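Local coordinates for protein tryptophan synthase alpha-subunit (Pyrococcus furiosus, PDB 1GEQ) that cleaves indoleglycerol phosphate to indole and glyceraldehyde 3-phosphate as the alpha subunit of tryptophan synthase, in the last step of tryptophan biosynthesis, at residues Lys49-Gln52 with Glu53-Tyr56; Thr87-Asn90 with Pro91-Ala95; Leu139-Pro142 with Asn143-Asp146; Ala179-Leu182 with Leu183-Lys187; Gly199-Lys202 with Arg203-Val207. One frame throughout, in Å; residues are numbered along the deposited sequence.

Contact 1. Residues Lys49-Gln52 with Glu53-Tyr56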
# COMPACT_ATOMS: atom_id res chain seq x y z
N LYS A 49 11.07 2.08 -10.24
CA LYS A 49 12.35 2.62 -9.77
C LYS A 49 12.29 3.49 -8.52
O LYS A 49 13.07 3.29 -7.59
CB LYS A 49 13.03 3.39 -10.92
CG LYS A 49 14.27 4.19 -10.52
CD LYS A 49 15.16 4.47 -11.73
CE LYS A 49 15.83 5.84 -11.65
NZ LYS A 49 14.91 6.95 -12.05
N THR A 50 11.37 4.45 -8.49
CA THR A 50 11.27 5.33 -7.34
C THR A 50 11.09 4.55 -6.04
O THR A 50 11.79 4.81 -5.06
CB THR A 50 10.10 6.34 -7.53
OG1 THR A 50 10.33 7.10 -8.71
CG2 THR A 50 10.01 7.28 -6.33
N ILE A 51 10.18 3.58 -6.04
CA ILE A 51 9.95 2.78 -4.84
C ILE A 51 11.15 1.87 -4.52
O ILE A 51 11.51 1.71 -3.36
CB ILE A 51 8.66 1.92 -4.98
CG1 ILE A 51 7.46 2.85 -5.19
CG2 ILE A 51 8.43 1.09 -3.72
CD1 ILE A 51 7.20 3.78 -4.03
N GLN A 52 11.76 1.28 -5.54
CA GLN A 52 12.92 0.42 -5.32
C GLN A 52 14.01 1.20 -4.58
O GLN A 52 14.63 0.70 -3.64
CB GLN A 52 13.48 -0.11 -6.65
CG GLN A 52 12.54 -1.05 -7.43
CD GLN A 52 13.16 -1.55 -8.73
OE1 GLN A 52 12.56 -2.34 -9.46
NE2 GLN A 52 14.36 -1.07 -9.03
N GLU A 53 14.25 2.44 -5.01
CA GLU A 53 15.27 3.27 -4.38
C GLU A 53 14.96 3.58 -2.92
O GLU A 53 15.88 3.80 -2.13
CB GLU A 53 15.44 4.58 -5.17
CG GLU A 53 16.04 4.37 -6.56
CD GLU A 53 16.19 5.65 -7.36
OE1 GLU A 53 16.78 5.60 -8.45
OE2 GLU A 53 15.72 6.71 -6.89
N SER A 54 13.68 3.58 -2.55
CA SER A 54 13.30 3.86 -1.17
C SER A 54 13.61 2.63 -0.32
O SER A 54 14.05 2.77 0.83
CB SER A 54 11.81 4.22 -1.06
OG SER A 54 10.99 3.11 -1.41
N HIS A 55 13.37 1.45 -0.87
CA HIS A 55 13.67 0.22 -0.15
C HIS A 55 15.17 0.18 0.15
O HIS A 55 15.59 -0.18 1.24
CB HIS A 55 13.32 -1.02 -0.98
CG HIS A 55 11.86 -1.38 -0.98
ND1 HIS A 55 11.40 -2.64 -0.67
CD2 HIS A 55 10.76 -0.64 -1.27
CE1 HIS A 55 10.09 -2.67 -0.78
NE2 HIS A 55 9.67 -1.47 -1.14
N TYR A 56 15.97 0.55 -0.85
CA TYR A 56 17.43 0.57 -0.72
C TYR A 56 17.88 1.56 0.35
O TYR A 56 18.75 1.25 1.17
CB TYR A 56 18.05 0.92 -2.07
CG TYR A 56 17.64 -0.03 -3.18
CD1 TYR A 56 17.73 0.35 -4.52
CD2 TYR A 56 17.15 -1.31 -2.89
CE1 TYR A 56 17.33 -0.50 -5.54
CE2 TYR A 56 16.75 -2.17 -3.90
CZ TYR A 56 16.84 -1.77 -5.22
OH TYR A 56 16.44 -2.62 -6.22
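K49 and E53, an i to i+4 pair of opposite charge in helix 49-60, illustrate how a carboxylate can meet a lysine's alkyl chain while the charged ends stay apart. OE1 of E53 lies 3.3 Å from CE of K49, yet NZ of K49 stays 4.3 Å from the same OE1, beyond salt-bridge range. CG of the lysine is trans to the main-chain nitrogen (chi1 171°), which lays CG and CD alongside the carboxylate before bends at chi3 and chi4 turn the ammonium aside. Replacing E53 with an alanine would probably leave K49 without this nearby negative charge and its alkyl chain freer to swing.

Main-chain bonds form the second class. E53 N donates to K49 O at 3.0 Å, and Y56 N to Q52 O at 3.1 Å. I51 O serves two amides, H55 N at 3.1 Å and S54 N at 3.0 Å, the latter from above the carbonyl plane.

Among the side chains, the S54 hydroxyl is hydrogen-bonded to T12 of strand 6-12. In the packing, I51 CG2 meets H55 CD2 at 3.8 Å, while ND1 of H55 is held by F41 N. Q52 O sits over the centre of the Y56 ring. I51 and H55 both touch Y10 of strand 6-12, as expected of a helix lining the outside of a TIM barrel, here close to the proton acceptor D47.

Contact 2. Residues Thr87-Asn90 with Pro91-Ala95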
# COMPACT_ATOMS: atom_id res chain seq x y z
N THR A 87 4.27 -6.05 1.90
CA THR A 87 5.55 -6.73 2.02
C THR A 87 5.77 -7.82 0.98
O THR A 87 4.82 -8.31 0.38
CB THR A 87 5.66 -7.40 3.41
OG1 THR A 87 6.97 -7.98 3.58
CG2 THR A 87 4.62 -8.50 3.54
N TYR A 88 7.03 -8.18 0.79
CA TYR A 88 7.38 -9.26 -0.11
C TYR A 88 7.29 -10.50 0.79
O TYR A 88 7.28 -10.38 2.01
CB TYR A 88 8.79 -9.07 -0.67
CG TYR A 88 8.79 -8.13 -1.85
CD1 TYR A 88 8.58 -6.75 -1.68
CD2 TYR A 88 8.93 -8.61 -3.15
CE1 TYR A 88 8.52 -5.90 -2.77
CE2 TYR A 88 8.87 -7.76 -4.25
CZ TYR A 88 8.67 -6.40 -4.05
OH TYR A 88 8.62 -5.56 -5.14
N TYR A 89 7.21 -11.69 0.18
CA TYR A 89 7.06 -12.93 0.94
C TYR A 89 8.24 -13.41 1.79
O TYR A 89 8.03 -13.98 2.87
CB TYR A 89 6.63 -14.07 0.00
CG TYR A 89 6.05 -15.28 0.71
CD1 TYR A 89 5.00 -15.14 1.61
CD2 TYR A 89 6.53 -16.56 0.45
CE1 TYR A 89 4.43 -16.25 2.24
CE2 TYR A 89 5.97 -17.68 1.07
CZ TYR A 89 4.92 -17.51 1.97
OH TYR A 89 4.36 -18.60 2.59
N ASN A 90 9.46 -13.20 1.32
CA ASN A 90 10.65 -13.63 2.05
C ASN A 90 10.61 -13.35 3.56
O ASN A 90 10.74 -14.26 4.37
CB ASN A 90 11.91 -13.01 1.43
CG ASN A 90 13.18 -13.37 2.18
OD1 ASN A 90 13.51 -14.54 2.37
ND2 ASN A 90 13.91 -12.35 2.62
N PRO A 91 10.44 -12.08 3.94
CA PRO A 91 10.39 -11.72 5.37
C PRO A 91 9.35 -12.53 6.16
O PRO A 91 9.68 -13.21 7.13
CB PRO A 91 10.05 -10.24 5.34
CG PRO A 91 10.64 -9.78 4.03
CD PRO A 91 10.24 -10.88 3.10
N ILE A 92 8.10 -12.44 5.74
CA ILE A 92 7.01 -13.15 6.41
C ILE A 92 7.22 -14.67 6.40
O ILE A 92 7.03 -15.34 7.41
CB ILE A 92 5.64 -12.79 5.76
CG1 ILE A 92 4.62 -13.90 6.02
CG2 ILE A 92 5.81 -12.53 4.28
CD1 ILE A 92 3.24 -13.59 5.47
N TYR A 93 7.61 -15.20 5.25
CA TYR A 93 7.85 -16.63 5.10
C TYR A 93 8.95 -17.11 6.04
O TYR A 93 8.81 -18.11 6.74
CB TYR A 93 8.23 -16.95 3.65
CG TYR A 93 8.86 -18.32 3.45
CD1 TYR A 93 8.12 -19.49 3.61
CD2 TYR A 93 10.21 -18.43 3.10
CE1 TYR A 93 8.71 -20.74 3.43
CE2 TYR A 93 10.80 -19.67 2.91
CZ TYR A 93 10.05 -20.83 3.08
OH TYR A 93 10.64 -22.06 2.90
N ARG A 94 10.06 -16.37 6.04
CA ARG A 94 11.21 -16.71 6.87
C ARG A 94 10.94 -16.54 8.36
O ARG A 94 11.68 -17.06 9.19
CB ARG A 94 12.41 -15.86 6.44
CG ARG A 94 13.66 -16.67 6.16
CD ARG A 94 14.34 -16.22 4.87
NE ARG A 94 15.63 -15.59 5.11
CZ ARG A 94 15.80 -14.44 5.76
NH1 ARG A 94 14.76 -13.80 6.25
NH2 ARG A 94 17.02 -13.94 5.92
N ALA A 95 9.88 -15.82 8.70
CA ALA A 95 9.54 -15.60 10.10
C ALA A 95 8.36 -16.45 10.53
O ALA A 95 8.07 -16.58 11.73
CB ALA A 95 9.22 -14.12 10.32
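Y89 and Y93, one helical turn apart, are related by an offset so large that it is the methylene of one, and not its ring, that covers the other. CB of Y93 stands over a face of the Y89 ring in a CH-pi contact, 3.6 Å from the ring centroid and 16° off its normal. The two ring planes are only 27° apart but slid so far that they barely overlap, with centroids 5.4 Å from each other. Both tyrosines swing CG away from their own nitrogen, at chi1 -163° for Y89, which lays the rings along the same side of helix 89-95. I92 approaches Y89 obliquely, its CG2 3.8 Å from CD1 of Y89.

N90 and R94 run side by side in the same direction, although R94 is poorly ordered and its far end is uncertain. Below the side chains, Y93 N donates to Y89 O at 2.7 Å, nearly along the C=O bond, and R94 N to N90 O at 2.8 Å. P91 lacks an N-H but costs little in a first turn, where amides have no earlier helical carbonyl to meet. T87 OG1 donates to Y88 O at 2.9 Å, in the carbonyl plane and on a lone pair.

Y88 OH bonds A46 N and OD1 of the proton acceptor D47, consistent with a role in placing it, at a strand-to-helix loop of the TIM barrel.

Contact 3. Residues Leu139-Pro142 with Asn143-Asp146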
# COMPACT_ATOMS: atom_id res chain seq x y z
N LEU A 139 -3.23 -7.96 -5.28
CA LEU A 139 -3.03 -7.06 -6.39
C LEU A 139 -3.31 -7.70 -7.74
O LEU A 139 -3.32 -8.92 -7.89
CB LEU A 139 -1.61 -6.48 -6.35
CG LEU A 139 -0.41 -7.27 -6.84
CD1 LEU A 139 -0.35 -7.22 -8.36
CD2 LEU A 139 0.87 -6.67 -6.25
N ALA A 140 -3.58 -6.84 -8.72
CA ALA A 140 -3.86 -7.28 -10.07
C ALA A 140 -3.20 -6.25 -10.98
O ALA A 140 -3.25 -5.05 -10.71
CB ALA A 140 -5.38 -7.33 -10.32
N ALA A 141 -2.54 -6.75 -12.02
CA ALA A 141 -1.85 -5.90 -12.98
C ALA A 141 -2.65 -5.94 -14.27
O ALA A 141 -3.61 -6.70 -14.38
CB ALA A 141 -0.43 -6.43 -13.22
N PRO A 142 -2.28 -5.12 -15.27
CA PRO A 142 -3.00 -5.10 -16.54
C PRO A 142 -3.09 -6.43 -17.32
O PRO A 142 -3.96 -6.59 -18.19
CB PRO A 142 -2.27 -4.01 -17.32
CG PRO A 142 -1.87 -3.05 -16.24
CD PRO A 142 -1.32 -4.00 -15.19
N ASN A 143 -2.20 -7.38 -17.03
CA ASN A 143 -2.24 -8.66 -17.75
C ASN A 143 -3.06 -9.70 -16.99
O ASN A 143 -3.06 -10.88 -17.32
CB ASN A 143 -0.82 -9.19 -18.01
CG ASN A 143 -0.08 -9.54 -16.74
OD1 ASN A 143 -0.23 -8.87 -15.72
ND2 ASN A 143 0.74 -10.59 -16.81
N THR A 144 -3.76 -9.25 -15.95
CA THR A 144 -4.61 -10.15 -15.17
C THR A 144 -5.92 -10.32 -15.94
O THR A 144 -6.59 -9.34 -16.24
CB THR A 144 -4.94 -9.54 -13.79
OG1 THR A 144 -3.72 -9.34 -13.05
CG2 THR A 144 -5.88 -10.47 -13.01
N PRO A 145 -6.29 -11.56 -16.31
CA PRO A 145 -7.54 -11.80 -17.04
C PRO A 145 -8.78 -11.70 -16.14
O PRO A 145 -8.69 -11.83 -14.93
CB PRO A 145 -7.35 -13.22 -17.59
CG PRO A 145 -6.55 -13.88 -16.49
CD PRO A 145 -5.51 -12.80 -16.16
N ASP A 146 -9.94 -11.49 -16.75
CA ASP A 146 -11.19 -11.37 -16.00
C ASP A 146 -11.41 -12.54 -15.05
O ASP A 146 -11.81 -12.35 -13.90
CB ASP A 146 -12.39 -11.30 -16.95
CG ASP A 146 -12.47 -9.98 -17.69
OD1 ASP A 146 -11.78 -9.03 -17.29
OD2 ASP A 146 -13.24 -9.90 -18.66
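T144 reaches A141 O twice, with its amide and with its hydroxyl, each bond 3.0 Å long: T144 N to A141 O, and T144 OG1 to the same oxygen. Both donors come from one face of the carbonyl plane, the amide the further out of it, so a single acceptor is gripped by two bonds of one residue. The hydroxyl can join because chi1 of T144 is -61°, which sets OG1 beside the residue's own nitrogen. The amide bond closes a type I beta turn from A141 to T144, in which P142 occupies the second position, where the phi of a proline ring fits well.

Further out the contacts are van der Waals. OG1 of T144 lies 3.8 Å from CB of A140, and CG2 of T144 is 4.2 Å from the same methyl, so both branches of the threonine lie near it, at the end of the strand. N143 brings OD1 to 3.5 Å from CB of A141.

The turn carries the chain from strand 135-140 to helix 146-155, where P145 takes the N-cap position. A140 and T144 both rest on L149 of that helix, P142 touches T178 of helix 177-189, and D146 makes a salt bridge to R188 of the same helix, while A140 bonds through its backbone to strand 159-163.

Contact 4. Residues Ala179-Leu182 with Leu183-Lys187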
# COMPACT_ATOMS: atom_id res chain seq x y z
N ALA A 179 -4.10 0.80 -18.09
CA ALA A 179 -4.42 0.93 -16.67
C ALA A 179 -5.90 1.27 -16.51
O ALA A 179 -6.57 0.76 -15.62
CB ALA A 179 -3.56 2.02 -16.04
N TYR A 180 -6.41 2.14 -17.38
CA TYR A 180 -7.82 2.49 -17.33
C TYR A 180 -8.65 1.26 -17.69
O TYR A 180 -9.73 1.06 -17.13
CB TYR A 180 -8.13 3.61 -18.33
CG TYR A 180 -7.81 5.00 -17.81
CD1 TYR A 180 -6.71 5.71 -18.29
CD2 TYR A 180 -8.62 5.60 -16.86
CE1 TYR A 180 -6.42 6.99 -17.83
CE2 TYR A 180 -8.34 6.89 -16.39
CZ TYR A 180 -7.24 7.57 -16.88
OH TYR A 180 -6.97 8.85 -16.44
N ASP A 181 -8.14 0.45 -18.61
CA ASP A 181 -8.85 -0.75 -19.03
C ASP A 181 -8.97 -1.71 -17.86
O ASP A 181 -10.01 -2.33 -17.64
CB ASP A 181 -8.12 -1.45 -20.18
CG ASP A 181 -8.77 -2.77 -20.58
OD1 ASP A 181 -8.28 -3.84 -20.17
OD2 ASP A 181 -9.81 -2.73 -21.28
N LEU A 182 -7.88 -1.84 -17.10
CA LEU A 182 -7.86 -2.73 -15.95
C LEU A 182 -8.92 -2.27 -14.93
O LEU A 182 -9.62 -3.08 -14.34
CB LEU A 182 -6.48 -2.70 -15.29
CG LEU A 182 -6.03 -3.86 -14.39
CD1 LEU A 182 -5.08 -3.32 -13.32
CD2 LEU A 182 -7.19 -4.54 -13.76
N LEU A 183 -9.00 -0.96 -14.71
CA LEU A 183 -9.97 -0.40 -13.77
C LEU A 183 -11.40 -0.66 -14.23
O LEU A 183 -12.25 -1.09 -13.46
CB LEU A 183 -9.73 1.10 -13.61
CG LEU A 183 -10.76 1.89 -12.77
CD1 LEU A 183 -10.88 1.29 -11.37
CD2 LEU A 183 -10.31 3.33 -12.72
N ARG A 184 -11.67 -0.41 -15.52
CA ARG A 184 -12.99 -0.62 -16.08
C ARG A 184 -13.43 -2.07 -15.87
O ARG A 184 -14.53 -2.33 -15.39
CB ARG A 184 -12.99 -0.32 -17.59
CG ARG A 184 -14.39 -0.28 -18.19
CD ARG A 184 -14.38 -0.46 -19.71
NE ARG A 184 -14.11 -1.85 -20.08
CZ ARG A 184 -12.99 -2.28 -20.66
NH1 ARG A 184 -12.02 -1.42 -20.95
NH2 ARG A 184 -12.85 -3.56 -20.96
N ARG A 185 -12.56 -3.00 -16.23
CA ARG A 185 -12.81 -4.43 -16.08
C ARG A 185 -13.04 -4.79 -14.62
O ARG A 185 -13.96 -5.54 -14.29
CB ARG A 185 -11.62 -5.24 -16.65
CG ARG A 185 -11.67 -5.42 -18.16
CD ARG A 185 -10.30 -5.68 -18.76
NE ARG A 185 -9.52 -6.64 -17.98
CZ ARG A 185 -8.21 -6.55 -17.79
NH1 ARG A 185 -7.52 -5.55 -18.33
NH2 ARG A 185 -7.57 -7.45 -17.08
N ALA A 186 -12.20 -4.26 -13.74
CA ALA A 186 -12.32 -4.56 -12.32
C ALA A 186 -13.67 -4.13 -11.72
O ALA A 186 -14.29 -4.88 -10.98
CB ALA A 186 -11.18 -3.91 -11.55
N LYS A 187 -14.13 -2.93 -12.06
CA LYS A 187 -15.39 -2.42 -11.53
C LYS A 187 -16.57 -3.25 -12.02
O LYS A 187 -17.63 -3.27 -11.40
CB LYS A 187 -15.60 -0.95 -11.93
CG LYS A 187 -14.56 0.03 -11.35
CD LYS A 187 -14.28 -0.23 -9.86
CE LYS A 187 -15.56 -0.33 -9.04
NZ LYS A 187 -16.15 0.97 -8.65
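D181 forms a local salt-bridge network with R184 and R185, three and four residues further along, on the side of helix 177-189 that faces away from strand 159-163, an example of how one acid can serve two bases through separate oxygens. OD1 takes R185 and OD2 takes R184. From OD1 of D181 to NH1 of R185 is 2.6 Å, a bond that meets the oxygen nearly along its C-O axis and lies close to the guanidinium plane. OD2 of D181 is likewise 2.6 Å from NH1 of R184, but this arginine comes from above the carboxylate plane, with the two flat groups turned 60° against each other; its NH2 adds a weak bond of 3.2 Å to OD2 of D181. A chi1 of 176° extends the aspartate away from its own amide and points the carboxylate along the helix toward the following turn, and each arginine folds back to it with a bend at chi3.

The helix belongs to the outer layer of a TIM barrel, packed on strand 159-163: L182, L183 and A186 all touch L162 of that strand. An asparagine at D181 would probably leave the charges of R184 and R185 without their shared counter-charge and let both guanidinium groups turn more freely.

Regular i to i+4 bonds run beneath the network. R184 N donates to Y180 O at 2.9 Å and R185 N to D181 O at 3.0 Å, so R185 is tied to D181 by backbone and side chain alike. R185 NE has a further, long and weak ion pair with D146, while Y180 OH bonds S208 of helix 203-211.

Contact 5. Residues Gly199-Lys202 with Arg203-Val207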
# COMPACT_ATOMS: atom_id res chain seq x y z
N GLY A 199 0.63 5.41 -10.42
CA GLY A 199 1.68 6.41 -10.54
C GLY A 199 1.14 7.83 -10.68
O GLY A 199 1.61 8.61 -11.51
N VAL A 200 0.14 8.14 -9.87
CA VAL A 200 -0.48 9.46 -9.87
C VAL A 200 0.54 10.54 -9.50
O VAL A 200 1.36 10.32 -8.61
CB VAL A 200 -1.66 9.47 -8.87
CG1 VAL A 200 -2.07 10.90 -8.54
CG2 VAL A 200 -2.83 8.69 -9.45
N SER A 201 0.49 11.68 -10.17
CA SER A 201 1.42 12.77 -9.88
C SER A 201 0.75 14.14 -9.96
O SER A 201 1.33 15.15 -9.56
CB SER A 201 2.62 12.73 -10.84
OG SER A 201 2.22 12.98 -12.17
N LYS A 202 -0.47 14.19 -10.48
CA LYS A 202 -1.18 15.46 -10.61
C LYS A 202 -2.69 15.37 -10.34
O LYS A 202 -3.31 14.31 -10.45
CB LYS A 202 -0.93 16.06 -12.00
CG LYS A 202 -1.18 15.10 -13.14
CD LYS A 202 -0.20 15.37 -14.28
CE LYS A 202 -0.30 16.79 -14.78
NZ LYS A 202 0.85 17.12 -15.67
N ARG A 203 -3.26 16.52 -9.96
CA ARG A 203 -4.68 16.62 -9.63
C ARG A 203 -5.62 15.96 -10.64
O ARG A 203 -6.55 15.25 -10.25
CB ARG A 203 -5.06 18.09 -9.44
CG ARG A 203 -6.54 18.34 -9.14
CD ARG A 203 -7.04 17.59 -7.91
NE ARG A 203 -8.47 17.79 -7.73
CZ ARG A 203 -9.24 17.06 -6.93
NH1 ARG A 203 -8.73 16.07 -6.22
NH2 ARG A 203 -10.55 17.32 -6.86
N GLU A 204 -5.40 16.20 -11.92
CA GLU A 204 -6.26 15.61 -12.94
C GLU A 204 -6.25 14.08 -12.94
O GLU A 204 -7.22 13.46 -13.38
CB GLU A 204 -5.87 16.13 -14.33
CG GLU A 204 -4.39 16.23 -14.57
CD GLU A 204 -4.08 16.74 -15.96
OE1 GLU A 204 -4.22 15.95 -16.92
OE2 GLU A 204 -3.71 17.93 -16.09
N HIS A 205 -5.17 13.48 -12.45
CA HIS A 205 -5.08 12.02 -12.38
C HIS A 205 -6.10 11.52 -11.37
O HIS A 205 -6.85 10.58 -11.63
CB HIS A 205 -3.68 11.58 -11.91
CG HIS A 205 -2.60 11.81 -12.91
ND1 HIS A 205 -1.26 11.76 -12.58
CD2 HIS A 205 -2.64 12.08 -14.23
CE1 HIS A 205 -0.53 11.99 -13.65
NE2 HIS A 205 -1.34 12.19 -14.67
N VAL A 206 -6.11 12.15 -10.19
CA VAL A 206 -7.04 11.77 -9.14
C VAL A 206 -8.48 11.96 -9.60
O VAL A 206 -9.31 11.06 -9.47
CB VAL A 206 -6.77 12.60 -7.86
CG1 VAL A 206 -7.81 12.29 -6.80
CG2 VAL A 206 -5.38 12.28 -7.32
N VAL A 207 -8.77 13.12 -10.18
CA VAL A 207 -10.13 13.41 -10.65
C VAL A 207 -10.58 12.37 -11.68
O VAL A 207 -11.69 11.83 -11.59
CB VAL A 207 -10.20 14.82 -11.28
CG1 VAL A 207 -11.59 15.07 -11.85
CG2 VAL A 207 -9.85 15.87 -10.23
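H205 turns its imidazole back from the first turn of helix 203-211 onto the loop before it, where ND1 receives S201 N at 3.0 Å in a nearly straight bond of 165°. The amide lies close to the ring plane. Chi1 of H205 is -70°, with CG opposite the carbonyl carbon, and this puts the ring alongside the incoming chain.

K202 covers one face of that ring. Its chi1 of 51° sets CG between its own nitrogen and carbonyl carbon, the rotation that swings it over the imidazole face in a CH-pi contact whose exact spacing is uncertain. CG of K202 also lies 3.7 Å from CG of E204; bends at chi2 and chi3 then bring CE of K202 to 3.8 Å from OE2 of E204, though the charged ends stay apart. S201 OG comes within 3.3 Å of H205 CE1. On the apolar side, V200 CG1 touches V206 CG2 at 3.8 Å and lies 3.8 Å from H205 CB.

K202 is also the N-cap residue, and its carbonyl O accepts H205 N at 2.9 Å from above the carbonyl plane.

Since ND1 accepts, a neutral ring would carry its proton on NE2, an atom buried here without a polar partner in the model; a charged ring would need a proton on ND1 as well, facing the S201 amide, so protonation is likely to be disfavoured.

In the fold
The five contacts follow one another along the chain of one TIM barrel, and four of them gather in two neighbourhoods. Contacts 1 and 2 touch near the active site, CE1 of H55 lying 4.1 Å from CE1 of Y88, and both approach the proton acceptor D47: the side chain of Y88 is about 3 Å from it and that of I51 about 4 Å. Contacts 3 and 4, with centres about 9 Å apart, form the other group, where L182 CD1 packs 3.6 Å from A140 O. Contact 5 lies near contact 4, their nearest atoms about 5 Å apart, but its centre is about 32 Å from that of contact 2, beyond the centre of the chain.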